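Local coordinates for protein pelota homolog (Archaeoglobus fulgidus, PDB 3OBY) that probably recognises stalled ribosomes and cleaves their mRNA with an endoribonuclease activity that depends on a divalent metal cation, at residues A[37-42]-A[106-111]; A[153-158]-A[177-182]; A[285-290]-A[332-337]. All blocks are in the same frame, centred on the assembly; numbering follows the deposited sequence.

The three contacts follow one another along the chain without overlap, each in a separate sheet. Contact 1 joins strands 37-40 and 105-108 in the antiparallel sheet of the N-terminal domain, which has the RNA-binding Sm fold. Contact 2 sets helix 172-183 against strand 150-158, an outermost strand of a mixed five-stranded sheet, and contact 3 pairs the two middle strands of a mixed four-stranded sheet. Centres of contacts 1 and 2 lie about 43 Å apart, those of 1 and 3 about 30 Å, and those of 2 and 3 about 44 Å. None touches another; they lie in three separate sheets of a chain noted for plasticity between domains.

Contact 1: A[37-42]-A[106-111]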
# COMPACT_ATOMS: atom_id res chain seq x y z
N VAL A 37 -0.28 -24.17 -4.24
CA VAL A 37 0.83 -24.40 -3.33
C VAL A 37 1.33 -23.03 -2.90
O VAL A 37 1.60 -22.17 -3.73
CB VAL A 37 1.98 -25.19 -3.98
CG1 VAL A 37 3.18 -25.27 -3.02
CG2 VAL A 37 1.51 -26.60 -4.34
N VAL A 38 1.43 -22.83 -1.59
CA VAL A 38 1.88 -21.56 -1.03
C VAL A 38 3.12 -21.71 -0.16
O VAL A 38 3.18 -22.58 0.72
CB VAL A 38 0.75 -20.93 -0.16
CG1 VAL A 38 1.20 -19.62 0.43
CG2 VAL A 38 -0.50 -20.75 -1.02
N PHE A 39 4.11 -20.86 -0.40
CA PHE A 39 5.36 -20.85 0.36
C PHE A 39 5.44 -19.57 1.17
O PHE A 39 5.19 -18.48 0.65
CB PHE A 39 6.57 -20.92 -0.57
CG PHE A 39 6.98 -22.30 -0.94
CD1 PHE A 39 7.93 -22.99 -0.19
CD2 PHE A 39 6.43 -22.92 -2.06
CE1 PHE A 39 8.33 -24.27 -0.54
CE2 PHE A 39 6.82 -24.21 -2.43
CZ PHE A 39 7.77 -24.89 -1.67
N ALA A 40 5.79 -19.69 2.44
CA ALA A 40 5.92 -18.54 3.33
C ALA A 40 6.76 -18.95 4.52
O ALA A 40 6.84 -20.14 4.83
CB ALA A 40 4.54 -18.09 3.81
N THR A 41 7.40 -17.99 5.18
CA THR A 41 8.19 -18.32 6.36
C THR A 41 7.25 -18.41 7.56
O THR A 41 6.31 -17.61 7.72
CB THR A 41 9.30 -17.28 6.60
OG1 THR A 41 8.74 -16.05 7.06
CG2 THR A 41 10.02 -17.02 5.31
N THR A 42 7.51 -19.38 8.43
CA THR A 42 6.62 -19.60 9.56
C THR A 42 7.32 -20.14 10.77
O THR A 42 8.59 -20.14 10.78
CB THR A 42 5.53 -20.64 9.16
OG1 THR A 42 4.50 -20.68 10.15
CG2 THR A 42 6.09 -22.04 9.05
N SER A 106 4.70 -16.92 -1.70
CA SER A 106 4.78 -17.39 -3.07
C SER A 106 3.59 -18.30 -3.35
O SER A 106 3.31 -19.24 -2.59
CB SER A 106 6.08 -18.18 -3.30
OG SER A 106 7.20 -17.32 -3.28
N ILE A 107 2.90 -18.02 -4.45
CA ILE A 107 1.76 -18.81 -4.87
C ILE A 107 2.21 -19.52 -6.14
O ILE A 107 2.73 -18.89 -7.06
CB ILE A 107 0.54 -17.90 -5.18
CG1 ILE A 107 0.09 -17.20 -3.90
CG2 ILE A 107 -0.61 -18.71 -5.75
CD1 ILE A 107 -0.96 -16.13 -4.15
N ILE A 108 2.03 -20.83 -6.18
CA ILE A 108 2.41 -21.63 -7.33
C ILE A 108 1.17 -22.38 -7.78
O ILE A 108 0.62 -23.18 -7.03
CB ILE A 108 3.50 -22.65 -6.95
CG1 ILE A 108 4.68 -21.91 -6.33
CG2 ILE A 108 3.94 -23.41 -8.19
CD1 ILE A 108 5.80 -22.81 -5.86
N LYS A 109 0.73 -22.10 -9.01
CA LYS A 109 -0.46 -22.72 -9.58
C LYS A 109 -0.53 -22.40 -11.07
O LYS A 109 0.40 -21.82 -11.65
CB LYS A 109 -1.71 -22.13 -8.93
CG LYS A 109 -1.82 -20.61 -9.16
CD LYS A 109 -2.91 -19.93 -8.33
CE LYS A 109 -4.30 -20.43 -8.70
NZ LYS A 109 -5.37 -19.79 -7.88
N LYS A 110 -1.64 -22.80 -11.67
CA LYS A 110 -1.90 -22.51 -13.06
C LYS A 110 -2.77 -21.27 -12.87
O LYS A 110 -3.79 -21.32 -12.19
CB LYS A 110 -2.70 -23.65 -13.72
CG LYS A 110 -4.15 -23.79 -13.25
CD LYS A 110 -4.81 -25.04 -13.84
CE LYS A 110 -6.31 -25.11 -13.53
NZ LYS A 110 -7.09 -24.03 -14.19
N TRP A 111 -2.36 -20.15 -13.45
CA TRP A 111 -3.11 -18.92 -13.29
C TRP A 111 -4.19 -18.65 -14.33
O TRP A 111 -4.01 -18.88 -15.53
CB TRP A 111 -2.14 -17.74 -13.25
CG TRP A 111 -1.16 -17.85 -12.14
CD1 TRP A 111 -0.08 -18.68 -12.07
CD2 TRP A 111 -1.19 -17.13 -10.90
NE1 TRP A 111 0.56 -18.53 -10.87
CE2 TRP A 111 -0.10 -17.58 -10.13
CE3 TRP A 111 -2.03 -16.14 -10.36
CZ2 TRP A 111 0.18 -17.08 -8.85
CZ3 TRP A 111 -1.76 -15.65 -9.09
CH2 TRP A 111 -0.66 -16.12 -8.34
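The F39 ring meets I108 obliquely, its CE2 3.8 Å from I108 CD1, while A87 of strand 79-87 and R62 also touch the F39 side chain. The W111 indole does not touch segment 37-42: K109 CG lies over one face, offset toward the rim, I107 O lies in plane at its edge, and NE1 bonds G13 O. For I108, CG1 is turned opposite the carbonyl carbon (chi1 -55°), and CD1 extends from it to the phenyl ring. V37 and I108 meet through their beta carbons, CB to CB 4.2 Å, on the sheet face that also carries F39 and S106.

Two hydrogen-bonded antiparallel pairs fix the register. V37 and I108 exchange bonds, I108 N to V37 O at 2.8 Å and V37 N to I108 O at 3.1 Å. F39 N reaches S106 O at 2.8 Å, and S106 N returns to F39 O at 2.9 Å. Between them V38 and I107 form a non-hydrogen-bonded pair, both turned to the other face and touching I32. S106 OG bonds E14. In the Sm-fold sheet, strand 105-108 lies between 14-18 and 37-40, with 63-72 beyond, while W111 packs on helix 113-123.

Contact 2: A[153-158]-A[177-182]; sequences EIFEER and AAKLES
F155 and K179 both hold CG between the backbone N and the carbonyl carbon (chi1 72° and 52°), rotations that bring the phenyl ring and the aliphatic lysine chain together obliquely. The motif is a helix laid against a sheet: helix 177-182 runs nearly antiparallel to strand 153-158, an edge strand of the mixed sheet, with the axes of these short segments 9.7 Å apart. A classic beta bulge marks this strand, since I154 and F155 both face A143 of strand 140-147.

K179 CD lies over one face of the F155 ring in a CH-pi contact, offset toward the rim; the carbons are modelled too close, so its exact spacing is doubtful. L180 comes from another direction, crossing F155 at about a right angle; its CG lies in the ring plane at the edge, and CD2 is 3.6 Å from F155 CZ. The ring is therefore bordered by the helix on a face and at an edge, and V176, about one turn before L180, touches the same side chain. Replacing F155 by an alanine is likely to deprive the K179 methylenes of the ring they lie on and to open a gap beside L180.

Beyond the ring the lysine chain bends at chi3 and carries its ammonium toward the strand. E157 and K179 probably pair as opposite charges, but the model places E157 OE1 and K179 NZ too close for the details to be trusted. L180 also touches F200 of helix 196-207. A weak hydrogen bond, 3.3 Å from K179 NZ to E156 O, reaches the strand backbone, though the position of NZ is uncertain.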
# COMPACT_ATOMS: atom_id res chain seq x y z
N GLU A 153 22.28 7.96 -8.46
CA GLU A 153 22.78 9.29 -8.16
C GLU A 153 22.40 10.34 -9.21
O GLU A 153 22.51 10.09 -10.41
CB GLU A 153 24.31 9.24 -8.00
CG GLU A 153 24.98 10.60 -7.94
CD GLU A 153 26.46 10.51 -7.61
OE1 GLU A 153 27.17 11.53 -7.81
OE2 GLU A 153 26.91 9.44 -7.14
N ILE A 154 21.93 11.51 -8.76
CA ILE A 154 21.54 12.58 -9.69
C ILE A 154 22.44 13.80 -9.62
O ILE A 154 22.56 14.54 -10.59
CB ILE A 154 20.07 13.04 -9.47
CG1 ILE A 154 19.85 13.43 -8.01
CG2 ILE A 154 19.11 11.93 -9.89
CD1 ILE A 154 18.44 13.93 -7.73
N PHE A 155 23.06 14.02 -8.46
CA PHE A 155 23.98 15.15 -8.32
C PHE A 155 24.79 15.11 -7.04
O PHE A 155 24.52 14.33 -6.14
CB PHE A 155 23.26 16.50 -8.43
CG PHE A 155 22.40 16.85 -7.23
CD1 PHE A 155 21.03 16.62 -7.25
CD2 PHE A 155 22.96 17.44 -6.10
CE1 PHE A 155 20.22 16.98 -6.17
CE2 PHE A 155 22.16 17.80 -5.01
CZ PHE A 155 20.79 17.57 -5.05
N GLU A 156 25.80 15.97 -7.00
CA GLU A 156 26.69 16.12 -5.86
C GLU A 156 26.91 17.61 -5.61
O GLU A 156 26.64 18.44 -6.48
CB GLU A 156 28.05 15.48 -6.13
CG GLU A 156 28.27 14.11 -5.54
CD GLU A 156 29.74 13.75 -5.54
OE1 GLU A 156 30.45 14.16 -6.48
OE2 GLU A 156 30.20 13.06 -4.61
N GLU A 157 27.41 17.95 -4.43
CA GLU A 157 27.66 19.34 -4.10
C GLU A 157 28.61 19.37 -2.92
O GLU A 157 28.39 18.69 -1.92
CB GLU A 157 26.34 20.03 -3.75
CG GLU A 157 26.38 21.55 -3.81
CD GLU A 157 26.73 22.08 -5.19
OE1 GLU A 157 26.23 21.53 -6.17
OE2 GLU A 157 27.49 23.06 -5.29
N ARG A 158 29.67 20.16 -3.03
CA ARG A 158 30.63 20.27 -1.95
C ARG A 158 30.69 21.70 -1.44
O ARG A 158 30.43 22.65 -2.18
CB ARG A 158 32.02 19.80 -2.42
CG ARG A 158 32.08 18.30 -2.69
CD ARG A 158 33.44 17.85 -3.21
NE ARG A 158 33.46 16.41 -3.52
CZ ARG A 158 33.46 15.44 -2.61
NH1 ARG A 158 33.45 15.74 -1.31
NH2 ARG A 158 33.46 14.17 -2.99
N ALA A 177 19.42 22.77 -2.57
CA ALA A 177 17.98 22.94 -2.71
C ALA A 177 17.58 23.30 -4.14
O ALA A 177 16.57 22.81 -4.65
CB ALA A 177 17.50 24.03 -1.75
N ALA A 178 18.38 24.14 -4.79
CA ALA A 178 18.06 24.60 -6.15
C ALA A 178 18.16 23.43 -7.12
O ALA A 178 17.38 23.34 -8.10
CB ALA A 178 19.03 25.68 -6.57
N LYS A 179 19.09 22.53 -6.88
CA LYS A 179 19.15 21.48 -7.84
C LYS A 179 18.13 20.41 -7.45
O LYS A 179 17.60 19.72 -8.35
CB LYS A 179 20.61 21.10 -7.97
CG LYS A 179 21.28 20.80 -6.69
CD LYS A 179 22.70 20.35 -6.93
CE LYS A 179 23.58 21.48 -7.40
NZ LYS A 179 24.98 21.04 -7.60
N LEU A 180 17.85 20.21 -6.18
CA LEU A 180 16.81 19.25 -5.92
C LEU A 180 15.52 19.76 -6.65
O LEU A 180 14.76 19.01 -7.27
CB LEU A 180 16.53 19.18 -4.46
CG LEU A 180 17.51 18.44 -3.55
CD1 LEU A 180 17.11 18.68 -2.11
CD2 LEU A 180 17.48 16.95 -3.86
N GLU A 181 15.27 21.07 -6.53
CA GLU A 181 14.08 21.70 -7.09
C GLU A 181 13.97 21.56 -8.61
O GLU A 181 12.87 21.52 -9.16
CB GLU A 181 14.04 23.18 -6.69
CG GLU A 181 12.65 23.82 -6.70
CD GLU A 181 12.29 24.46 -8.02
OE1 GLU A 181 12.89 25.50 -8.36
OE2 GLU A 181 11.39 23.93 -8.71
N SER A 182 15.11 21.46 -9.29
CA SER A 182 15.10 21.32 -10.74
C SER A 182 14.99 19.88 -11.23
O SER A 182 14.65 19.65 -12.39
CB SER A 182 16.34 21.99 -11.34
OG SER A 182 17.53 21.35 -10.92

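Contact 3: A[285-290]-A[332-337]; sequences LLVADE and GGIAAL
An antiparallel strand pair at the middle of a mixed four-stranded sheet, within the third eRF1-family domain, brings L285, L286 and V287 alongside A336, A335 and I334. The axes of the short segments 285-288 and 334-337 approach to 4.7 Å. L286 and A335 form the hydrogen-bonded pair: L286 N donates a hydrogen bond to A335 O at 2.8 Å, and A335 N returns a straighter bond to L286 O at 2.9 Å. The hydrogen bonding extends to G333, just before strand 334-338 begins, where A288 N bonds G333 O at 3.0 Å with an angle of 170° at the hydrogen. A CA-H...O contact from I334 CA to L286 O adds a second approach to the same carbonyl that A335 N uses.

On the face shared by L285, V287, I334 and A336, the leucine turns its CG opposite the backbone N (chi1 -179°); this first torsion together with chi2 of 70° carries CD1 toward the partner strand. There CD1 touches I334 CG1 at 4.1 Å and A336 CB at 4.2 Å, the leucine crossing the isoleucine obliquely. V287 CG2 also meets I334 CG1, at 4.2 Å, so the isoleucine has an apolar neighbour from each of two residues in the opposing strand.

At its far end the pair meets helices: A288 is the N-cap residue of helix 289-295, while G332, with positive phi, is the C-prime residue of a Schellman motif ending helix 323-330. Helix 301-310 covers the L285 and I334 face, helices 323-330 and 236-262 cover L286 and A335, and strands 314-318 and 266-268 flank the pair.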
# COMPACT_ATOMS: atom_id res chain seq x y z
N LEU A 285 -16.80 1.46 -3.72
CA LEU A 285 -17.32 0.96 -2.44
C LEU A 285 -16.26 1.19 -1.37
O LEU A 285 -15.14 0.71 -1.51
CB LEU A 285 -17.62 -0.53 -2.53
CG LEU A 285 -18.20 -1.15 -1.25
CD1 LEU A 285 -19.62 -0.63 -1.02
CD2 LEU A 285 -18.21 -2.67 -1.36
N LEU A 286 -16.61 1.91 -0.31
CA LEU A 286 -15.68 2.18 0.78
C LEU A 286 -16.10 1.37 2.01
O LEU A 286 -17.25 1.43 2.42
CB LEU A 286 -15.68 3.67 1.13
CG LEU A 286 -15.45 4.69 0.02
CD1 LEU A 286 -15.48 6.08 0.66
CD2 LEU A 286 -14.12 4.45 -0.69
N VAL A 287 -15.18 0.61 2.60
CA VAL A 287 -15.55 -0.21 3.76
C VAL A 287 -14.50 -0.25 4.86
O VAL A 287 -13.30 -0.28 4.59
CB VAL A 287 -15.88 -1.67 3.31
CG1 VAL A 287 -14.62 -2.38 2.85
CG2 VAL A 287 -16.56 -2.41 4.45
N ALA A 288 -14.96 -0.24 6.10
CA ALA A 288 -14.06 -0.29 7.26
C ALA A 288 -13.76 -1.75 7.60
O ALA A 288 -14.65 -2.60 7.60
CB ALA A 288 -14.68 0.41 8.46
N ASP A 289 -12.49 -2.03 7.89
CA ASP A 289 -12.09 -3.39 8.20
C ASP A 289 -12.93 -4.01 9.31
O ASP A 289 -13.32 -5.18 9.23
CB ASP A 289 -10.59 -3.44 8.54
CG ASP A 289 -10.23 -2.64 9.77
OD1 ASP A 289 -10.97 -1.71 10.13
OD2 ASP A 289 -9.18 -2.94 10.37
N GLU A 290 -13.25 -3.22 10.34
CA GLU A 290 -14.06 -3.73 11.44
C GLU A 290 -15.41 -4.19 10.94
O GLU A 290 -15.97 -5.19 11.41
CB GLU A 290 -14.28 -2.65 12.51
CG GLU A 290 -13.17 -2.50 13.52
CD GLU A 290 -13.49 -1.44 14.55
OE1 GLU A 290 -14.65 -1.41 15.01
OE2 GLU A 290 -12.58 -0.66 14.91
N GLY A 332 -21.35 4.52 9.59
CA GLY A 332 -21.99 3.24 9.36
C GLY A 332 -21.07 2.10 8.95
O GLY A 332 -21.53 0.99 8.73
N GLY A 333 -19.77 2.38 8.85
CA GLY A 333 -18.82 1.34 8.48
C GLY A 333 -18.75 0.96 7.01
O GLY A 333 -17.87 0.21 6.59
N ILE A 334 -19.67 1.47 6.21
CA ILE A 334 -19.66 1.16 4.80
C ILE A 334 -20.39 2.25 4.03
O ILE A 334 -21.46 2.69 4.44
CB ILE A 334 -20.31 -0.23 4.53
CG1 ILE A 334 -20.11 -0.62 3.07
CG2 ILE A 334 -21.79 -0.20 4.89
CD1 ILE A 334 -20.57 -2.03 2.73
N ALA A 335 -19.80 2.71 2.94
CA ALA A 335 -20.39 3.77 2.14
C ALA A 335 -19.99 3.57 0.69
O ALA A 335 -19.19 2.69 0.39
CB ALA A 335 -19.91 5.12 2.63
N ALA A 336 -20.57 4.36 -0.21
CA ALA A 336 -20.25 4.22 -1.63
C ALA A 336 -20.40 5.50 -2.41
O ALA A 336 -21.27 6.32 -2.13
CB ALA A 336 -21.13 3.14 -2.25
N LEU A 337 -19.53 5.68 -3.40
CA LEU A 337 -19.60 6.82 -4.29
C LEU A 337 -20.35 6.26 -5.52
O LEU A 337 -19.90 5.31 -6.15
CB LEU A 337 -18.19 7.30 -4.65
CG LEU A 337 -17.35 7.73 -3.44
CD1 LEU A 337 -16.03 8.35 -3.91
CD2 LEU A 337 -18.12 8.73 -2.60